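PDB 5G5S: protein argonaute from Methanocaldococcus jannaschii, which uses short single-stranded DNA guides to bind complementary DNA strands and cut them, and may defend the cell against invading genetic elements. Local coordinates for residues A[346-358]-A[483-495]. Sequence-based numbering, arbitrary orientation.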
loop_
_atom_site.group_PDB
_atom_site.type_symbol
_atom_site.label_atom_id
_atom_site.label_comp_id
_atom_site.label_asym_id
_atom_site.label_seq_id
_atom_site.Cartn_x
_atom_site.Cartn_y
_atom_site.Cartn_z
ATOM N N PRO A 346 20.551 -20.796 1.210
ATOM C CA PRO A 346 19.544 -20.186 2.092
ATOM C C PRO A 346 19.697 -20.498 3.573
ATOM O O PRO A 346 20.218 -21.548 3.933
ATOM C CB PRO A 346 18.230 -20.745 1.549
ATOM C CG PRO A 346 18.591 -22.063 1.000
ATOM C CD PRO A 346 19.951 -21.876 0.397
ATOM N N TYR A 347 19.223 -19.579 4.423
ATOM C CA TYR A 347 19.227 -19.709 5.883
ATOM C C TYR A 347 18.272 -20.796 6.355
ATOM O O TYR A 347 18.604 -21.511 7.297
ATOM C CB TYR A 347 18.861 -18.372 6.561
ATOM C CG TYR A 347 20.049 -17.676 7.177
ATOM C CD1 TYR A 347 20.943 -16.953 6.390
ATOM C CD2 TYR A 347 20.298 -17.757 8.545
ATOM C CE1 TYR A 347 22.061 -16.335 6.949
ATOM C CE2 TYR A 347 21.402 -17.128 9.118
ATOM C CZ TYR A 347 22.283 -16.419 8.315
ATOM O OH TYR A 347 23.365 -15.784 8.870
ATOM N N ASP A 348 17.082 -20.903 5.723
ATOM C CA ASP A 348 16.067 -21.903 6.062
ATOM C C ASP A 348 15.104 -22.164 4.907
ATOM O O ASP A 348 14.676 -21.231 4.230
ATOM C CB ASP A 348 15.284 -21.504 7.339
ATOM C CG ASP A 348 14.434 -22.613 7.941
ATOM O OD1 ASP A 348 14.939 -23.760 8.059
ATOM O OD2 ASP A 348 13.285 -22.326 8.350
ATOM N N VAL A 349 14.760 -23.440 4.703
ATOM C CA VAL A 349 13.810 -23.926 3.699
ATOM C C VAL A 349 12.676 -24.626 4.496
ATOM O O VAL A 349 12.994 -25.446 5.368
ATOM C CB VAL A 349 14.495 -24.888 2.677
ATOM C CG1 VAL A 349 13.485 -25.465 1.684
ATOM C CG2 VAL A 349 15.633 -24.193 1.932
ATOM N N PRO A 350 11.370 -24.318 4.262
ATOM C CA PRO A 350 10.311 -24.988 5.047
ATOM C C PRO A 350 10.324 -26.506 4.891
ATOM O O PRO A 350 10.655 -26.995 3.810
ATOM C CB PRO A 350 9.015 -24.377 4.499
ATOM C CG PRO A 350 9.434 -23.107 3.855
ATOM C CD PRO A 350 10.791 -23.366 3.293
ATOM N N GLU A 351 9.988 -27.243 5.979
ATOM C CA GLU A 351 9.958 -28.711 6.035
ATOM C C GLU A 351 9.064 -29.350 4.957
ATOM O O GLU A 351 9.375 -30.444 4.476
ATOM C CB GLU A 351 9.552 -29.193 7.432
ATOM N N ILE A 352 7.977 -28.650 4.566
ATOM C CA ILE A 352 7.013 -29.070 3.545
ATOM C C ILE A 352 7.637 -29.222 2.139
ATOM O O ILE A 352 7.138 -30.024 1.346
ATOM C CB ILE A 352 5.820 -28.085 3.528
ATOM N N ILE A 353 8.707 -28.443 1.833
ATOM C CA ILE A 353 9.426 -28.449 0.547
ATOM C C ILE A 353 10.957 -28.709 0.651
ATOM O O ILE A 353 11.660 -28.618 -0.364
ATOM C CB ILE A 353 9.079 -27.228 -0.358
ATOM C CG1 ILE A 353 9.363 -25.873 0.332
ATOM C CG2 ILE A 353 7.651 -27.308 -0.905
ATOM C CD1 ILE A 353 10.294 -24.991 -0.431
ATOM N N ARG A 354 11.456 -29.068 1.862
ATOM C CA ARG A 354 12.875 -29.349 2.130
ATOM C C ARG A 354 13.388 -30.535 1.285
ATOM O O ARG A 354 12.875 -31.649 1.416
ATOM C CB ARG A 354 13.097 -29.591 3.634
ATOM C CG ARG A 354 14.552 -29.480 4.076
ATOM C CD ARG A 354 14.751 -28.371 5.091
ATOM N NE ARG A 354 14.369 -28.779 6.445
ATOM C CZ ARG A 354 14.444 -27.994 7.516
ATOM N NH1 ARG A 354 14.885 -26.746 7.404
ATOM N NH2 ARG A 354 14.080 -28.451 8.705
ATOM N N ASN A 355 14.393 -30.268 0.412
ATOM C CA ASN A 355 15.024 -31.199 -0.542
ATOM C C ASN A 355 14.058 -32.153 -1.254
ATOM O O ASN A 355 14.198 -33.374 -1.182
ATOM C CB ASN A 355 16.340 -31.848 -0.038
ATOM C CG ASN A 355 16.408 -32.215 1.432
ATOM O OD1 ASN A 355 15.553 -32.928 1.967
ATOM N ND2 ASN A 355 17.476 -31.794 2.102
ATOM N N LYS A 356 13.047 -31.562 -1.912
ATOM C CA LYS A 356 11.996 -32.270 -2.641
ATOM C C LYS A 356 12.014 -31.946 -4.131
ATOM O O LYS A 356 12.364 -30.834 -4.517
ATOM C CB LYS A 356 10.614 -31.957 -2.041
ATOM C CG LYS A 356 10.359 -32.666 -0.713
ATOM C CD LYS A 356 8.968 -32.399 -0.169
ATOM C CE LYS A 356 8.776 -32.969 1.216
ATOM N NZ LYS A 356 8.473 -34.423 1.186
ATOM N N ASN A 357 11.646 -32.929 -4.968
ATOM C CA ASN A 357 11.582 -32.764 -6.416
ATOM C C ASN A 357 10.189 -32.236 -6.746
ATOM O O ASN A 357 9.226 -33.004 -6.798
ATOM C CB ASN A 357 11.874 -34.098 -7.131
ATOM C CG ASN A 357 13.041 -34.062 -8.093
ATOM O OD1 ASN A 357 13.237 -33.107 -8.862
ATOM N ND2 ASN A 357 13.821 -35.134 -8.103
ATOM N N LEU A 358 10.074 -30.908 -6.897
ATOM C CA LEU A 358 8.805 -30.247 -7.185
ATOM C C LEU A 358 8.382 -30.453 -8.631
ATOM O O LEU A 358 9.145 -30.141 -9.549
ATOM C CB LEU A 358 8.853 -28.741 -6.848
ATOM C CG LEU A 358 9.067 -28.332 -5.378
ATOM C CD1 LEU A 358 9.358 -26.841 -5.265
ATOM C CD2 LEU A 358 7.868 -28.696 -4.507
ATOM N N MET A 483 11.918 -18.128 -4.835
ATOM C CA MET A 483 12.296 -18.465 -3.447
ATOM C C MET A 483 11.281 -17.908 -2.448
ATOM O O MET A 483 10.867 -18.628 -1.540
ATOM C CB MET A 483 13.714 -17.947 -3.098
ATOM C CG MET A 483 14.841 -18.569 -3.918
ATOM S SD MET A 483 15.038 -20.358 -3.775
ATOM C CE MET A 483 14.264 -20.887 -5.289
ATOM N N GLY A 484 10.889 -16.642 -2.641
ATOM C CA GLY A 484 9.909 -15.948 -1.809
ATOM C C GLY A 484 8.546 -16.608 -1.862
ATOM O O GLY A 484 7.916 -16.816 -0.831
ATOM N N LYS A 485 8.103 -16.970 -3.066
ATOM C CA LYS A 485 6.839 -17.653 -3.320
ATOM C C LYS A 485 6.847 -19.054 -2.748
ATOM O O LYS A 485 5.785 -19.585 -2.444
ATOM C CB LYS A 485 6.489 -17.641 -4.822
ATOM C CG LYS A 485 6.201 -16.215 -5.328
ATOM C CD LYS A 485 5.381 -16.181 -6.599
ATOM C CE LYS A 485 3.906 -16.127 -6.341
ATOM N NZ LYS A 485 3.164 -15.661 -7.539
ATOM N N LEU A 486 8.042 -19.631 -2.537
ATOM C CA LEU A 486 8.162 -20.957 -1.923
ATOM C C LEU A 486 8.496 -20.896 -0.421
ATOM O O LEU A 486 8.829 -21.921 0.180
ATOM C CB LEU A 486 9.126 -21.872 -2.704
ATOM C CG LEU A 486 8.671 -22.300 -4.104
ATOM C CD1 LEU A 486 9.847 -22.751 -4.935
ATOM C CD2 LEU A 486 7.594 -23.389 -4.050
ATOM N N GLY A 487 8.359 -19.697 0.167
ATOM C CA GLY A 487 8.613 -19.411 1.578
ATOM C C GLY A 487 10.025 -19.702 2.032
ATOM O O GLY A 487 10.256 -19.949 3.215
ATOM N N ILE A 488 10.980 -19.691 1.099
ATOM C CA ILE A 488 12.387 -19.952 1.400
ATOM C C ILE A 488 13.021 -18.695 2.003
ATOM O O ILE A 488 12.994 -17.634 1.387
ATOM C CB ILE A 488 13.159 -20.534 0.168
ATOM C CG1 ILE A 488 12.600 -21.927 -0.203
ATOM C CG2 ILE A 488 14.674 -20.607 0.435
ATOM C CD1 ILE A 488 12.903 -22.446 -1.618
ATOM N N LYS A 489 13.567 -18.828 3.218
ATOM C CA LYS A 489 14.231 -17.750 3.953
ATOM C C LYS A 489 15.663 -17.710 3.455
ATOM O O LYS A 489 16.555 -18.266 4.090
ATOM C CB LYS A 489 14.191 -18.025 5.475
ATOM C CG LYS A 489 12.888 -17.657 6.138
ATOM C CD LYS A 489 11.844 -18.739 6.042
ATOM C CE LYS A 489 10.469 -18.134 5.972
ATOM N NZ LYS A 489 9.458 -19.196 5.806
ATOM N N TYR A 490 15.874 -17.105 2.285
ATOM C CA TYR A 490 17.202 -17.071 1.676
ATOM C C TYR A 490 18.210 -16.185 2.416
ATOM O O TYR A 490 19.266 -16.666 2.837
ATOM C CB TYR A 490 17.131 -16.740 0.178
ATOM C CG TYR A 490 18.059 -17.599 -0.642
ATOM C CD1 TYR A 490 19.440 -17.422 -0.584
ATOM C CD2 TYR A 490 17.565 -18.621 -1.444
ATOM C CE1 TYR A 490 20.304 -18.229 -1.319
ATOM C CE2 TYR A 490 18.417 -19.421 -2.200
ATOM C CZ TYR A 490 19.788 -19.228 -2.129
ATOM O OH TYR A 490 20.635 -20.028 -2.851
ATOM N N PHE A 491 17.866 -14.915 2.600
ATOM C CA PHE A 491 18.729 -13.941 3.257
ATOM C C PHE A 491 18.070 -13.358 4.499
ATOM O O PHE A 491 16.842 -13.295 4.575
ATOM C CB PHE A 491 19.148 -12.825 2.268
ATOM C CG PHE A 491 18.004 -12.122 1.577
ATOM C CD1 PHE A 491 17.475 -12.620 0.391
ATOM C CD2 PHE A 491 17.464 -10.955 2.104
ATOM C CE1 PHE A 491 16.392 -11.985 -0.231
ATOM C CE2 PHE A 491 16.391 -10.313 1.475
ATOM C CZ PHE A 491 15.854 -10.839 0.320
ATOM N N ILE A 492 18.886 -12.965 5.486
ATOM C CA ILE A 492 18.418 -12.341 6.727
ATOM C C ILE A 492 19.133 -10.991 6.918
ATOM O O ILE A 492 19.990 -10.632 6.105
ATOM C CB ILE A 492 18.517 -13.286 7.971
ATOM C CG1 ILE A 492 19.975 -13.645 8.322
ATOM C CG2 ILE A 492 17.647 -14.539 7.810
ATOM C CD1 ILE A 492 20.340 -13.431 9.738
ATOM N N LEU A 493 18.768 -10.245 7.974
ATOM C CA LEU A 493 19.396 -8.963 8.295
ATOM C C LEU A 493 20.660 -9.190 9.100
ATOM O O LEU A 493 20.661 -10.040 9.994
ATOM C CB LEU A 493 18.436 -8.065 9.082
ATOM C CG LEU A 493 17.300 -7.418 8.293
ATOM C CD1 LEU A 493 16.254 -6.854 9.225
ATOM C CD2 LEU A 493 17.822 -6.319 7.368
ATOM N N ASP A 494 21.737 -8.433 8.796
ATOM C CA ASP A 494 23.007 -8.533 9.517
ATOM C C ASP A 494 22.902 -7.938 10.918
ATOM O O ASP A 494 23.639 -8.356 11.816
ATOM C CB ASP A 494 24.156 -7.871 8.731
ATOM C CG ASP A 494 25.531 -8.007 9.368
ATOM O OD1 ASP A 494 25.926 -9.150 9.694
ATOM O OD2 ASP A 494 26.215 -6.973 9.533
ATOM N N SER A 495 22.000 -6.959 11.100
ATOM C CA SER A 495 21.795 -6.302 12.387
ATOM C C SER A 495 20.515 -6.797 13.078
ATOM O O SER A 495 19.430 -6.761 12.480
ATOM C CB SER A 495 21.768 -4.782 12.218
ATOM O OG SER A 495 20.677 -4.367 11.407
#
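Two tyrosine rings, one from each segment, each take an aliphatic neighbour on one face. I492 CG1 stands over the centre of the Y347 ring, 3.6 Å from the centroid and 13° off its normal, a CH-pi contact; Y490 O lies in plane at that ring's edge. With chi1 of 65°, I492 CG1 sits between its own backbone N and carbonyl carbon, which directs it and CD1 onto the ring. The Y490 ring receives P346 CB on one face, offset toward the rim, 3.8 Å from the centroid; P346 CB also touches I488 CG2 at 3.7 Å. P346 CD approaches Y490 CZ, while Y490 OH donates a hydrogen bond to the carbonyl oxygen of Y344 and F333 meets the ring edge-to-face.

Between the rings the backbones form a classic beta bulge: Y347 and D348 both face K489. D348 N gives K489 O a bond of 3.1 Å, and K489 N returns one of 2.8 Å to D348 O; the two bonds from Y347 N, to K489 O and Y490 O, are weak. Farther along, I353 CD1 packs on I488 CD1 at 3.8 Å, and L358 and L486 meet tip to tip. G487, the positive-phi C' residue of the Schellman motif ending helix 473-485, has its O 3.3 Å from P350 CG, and K489 NZ bends back to bond that same oxygen at 2.8 Å. The helix ending here carries K485, probably a ligand of a divalent metal, whose side chain touches Q459 of the guide 5'-phosphate site.

The contact thus ties the entry of Mid-domain strand 357-365 to the exit of helix 473-485: two reciprocal main-chain bonds, with the weakly shared Y347 N-H, set the alignment of the loops, and apolar packing flanks this paired polar join.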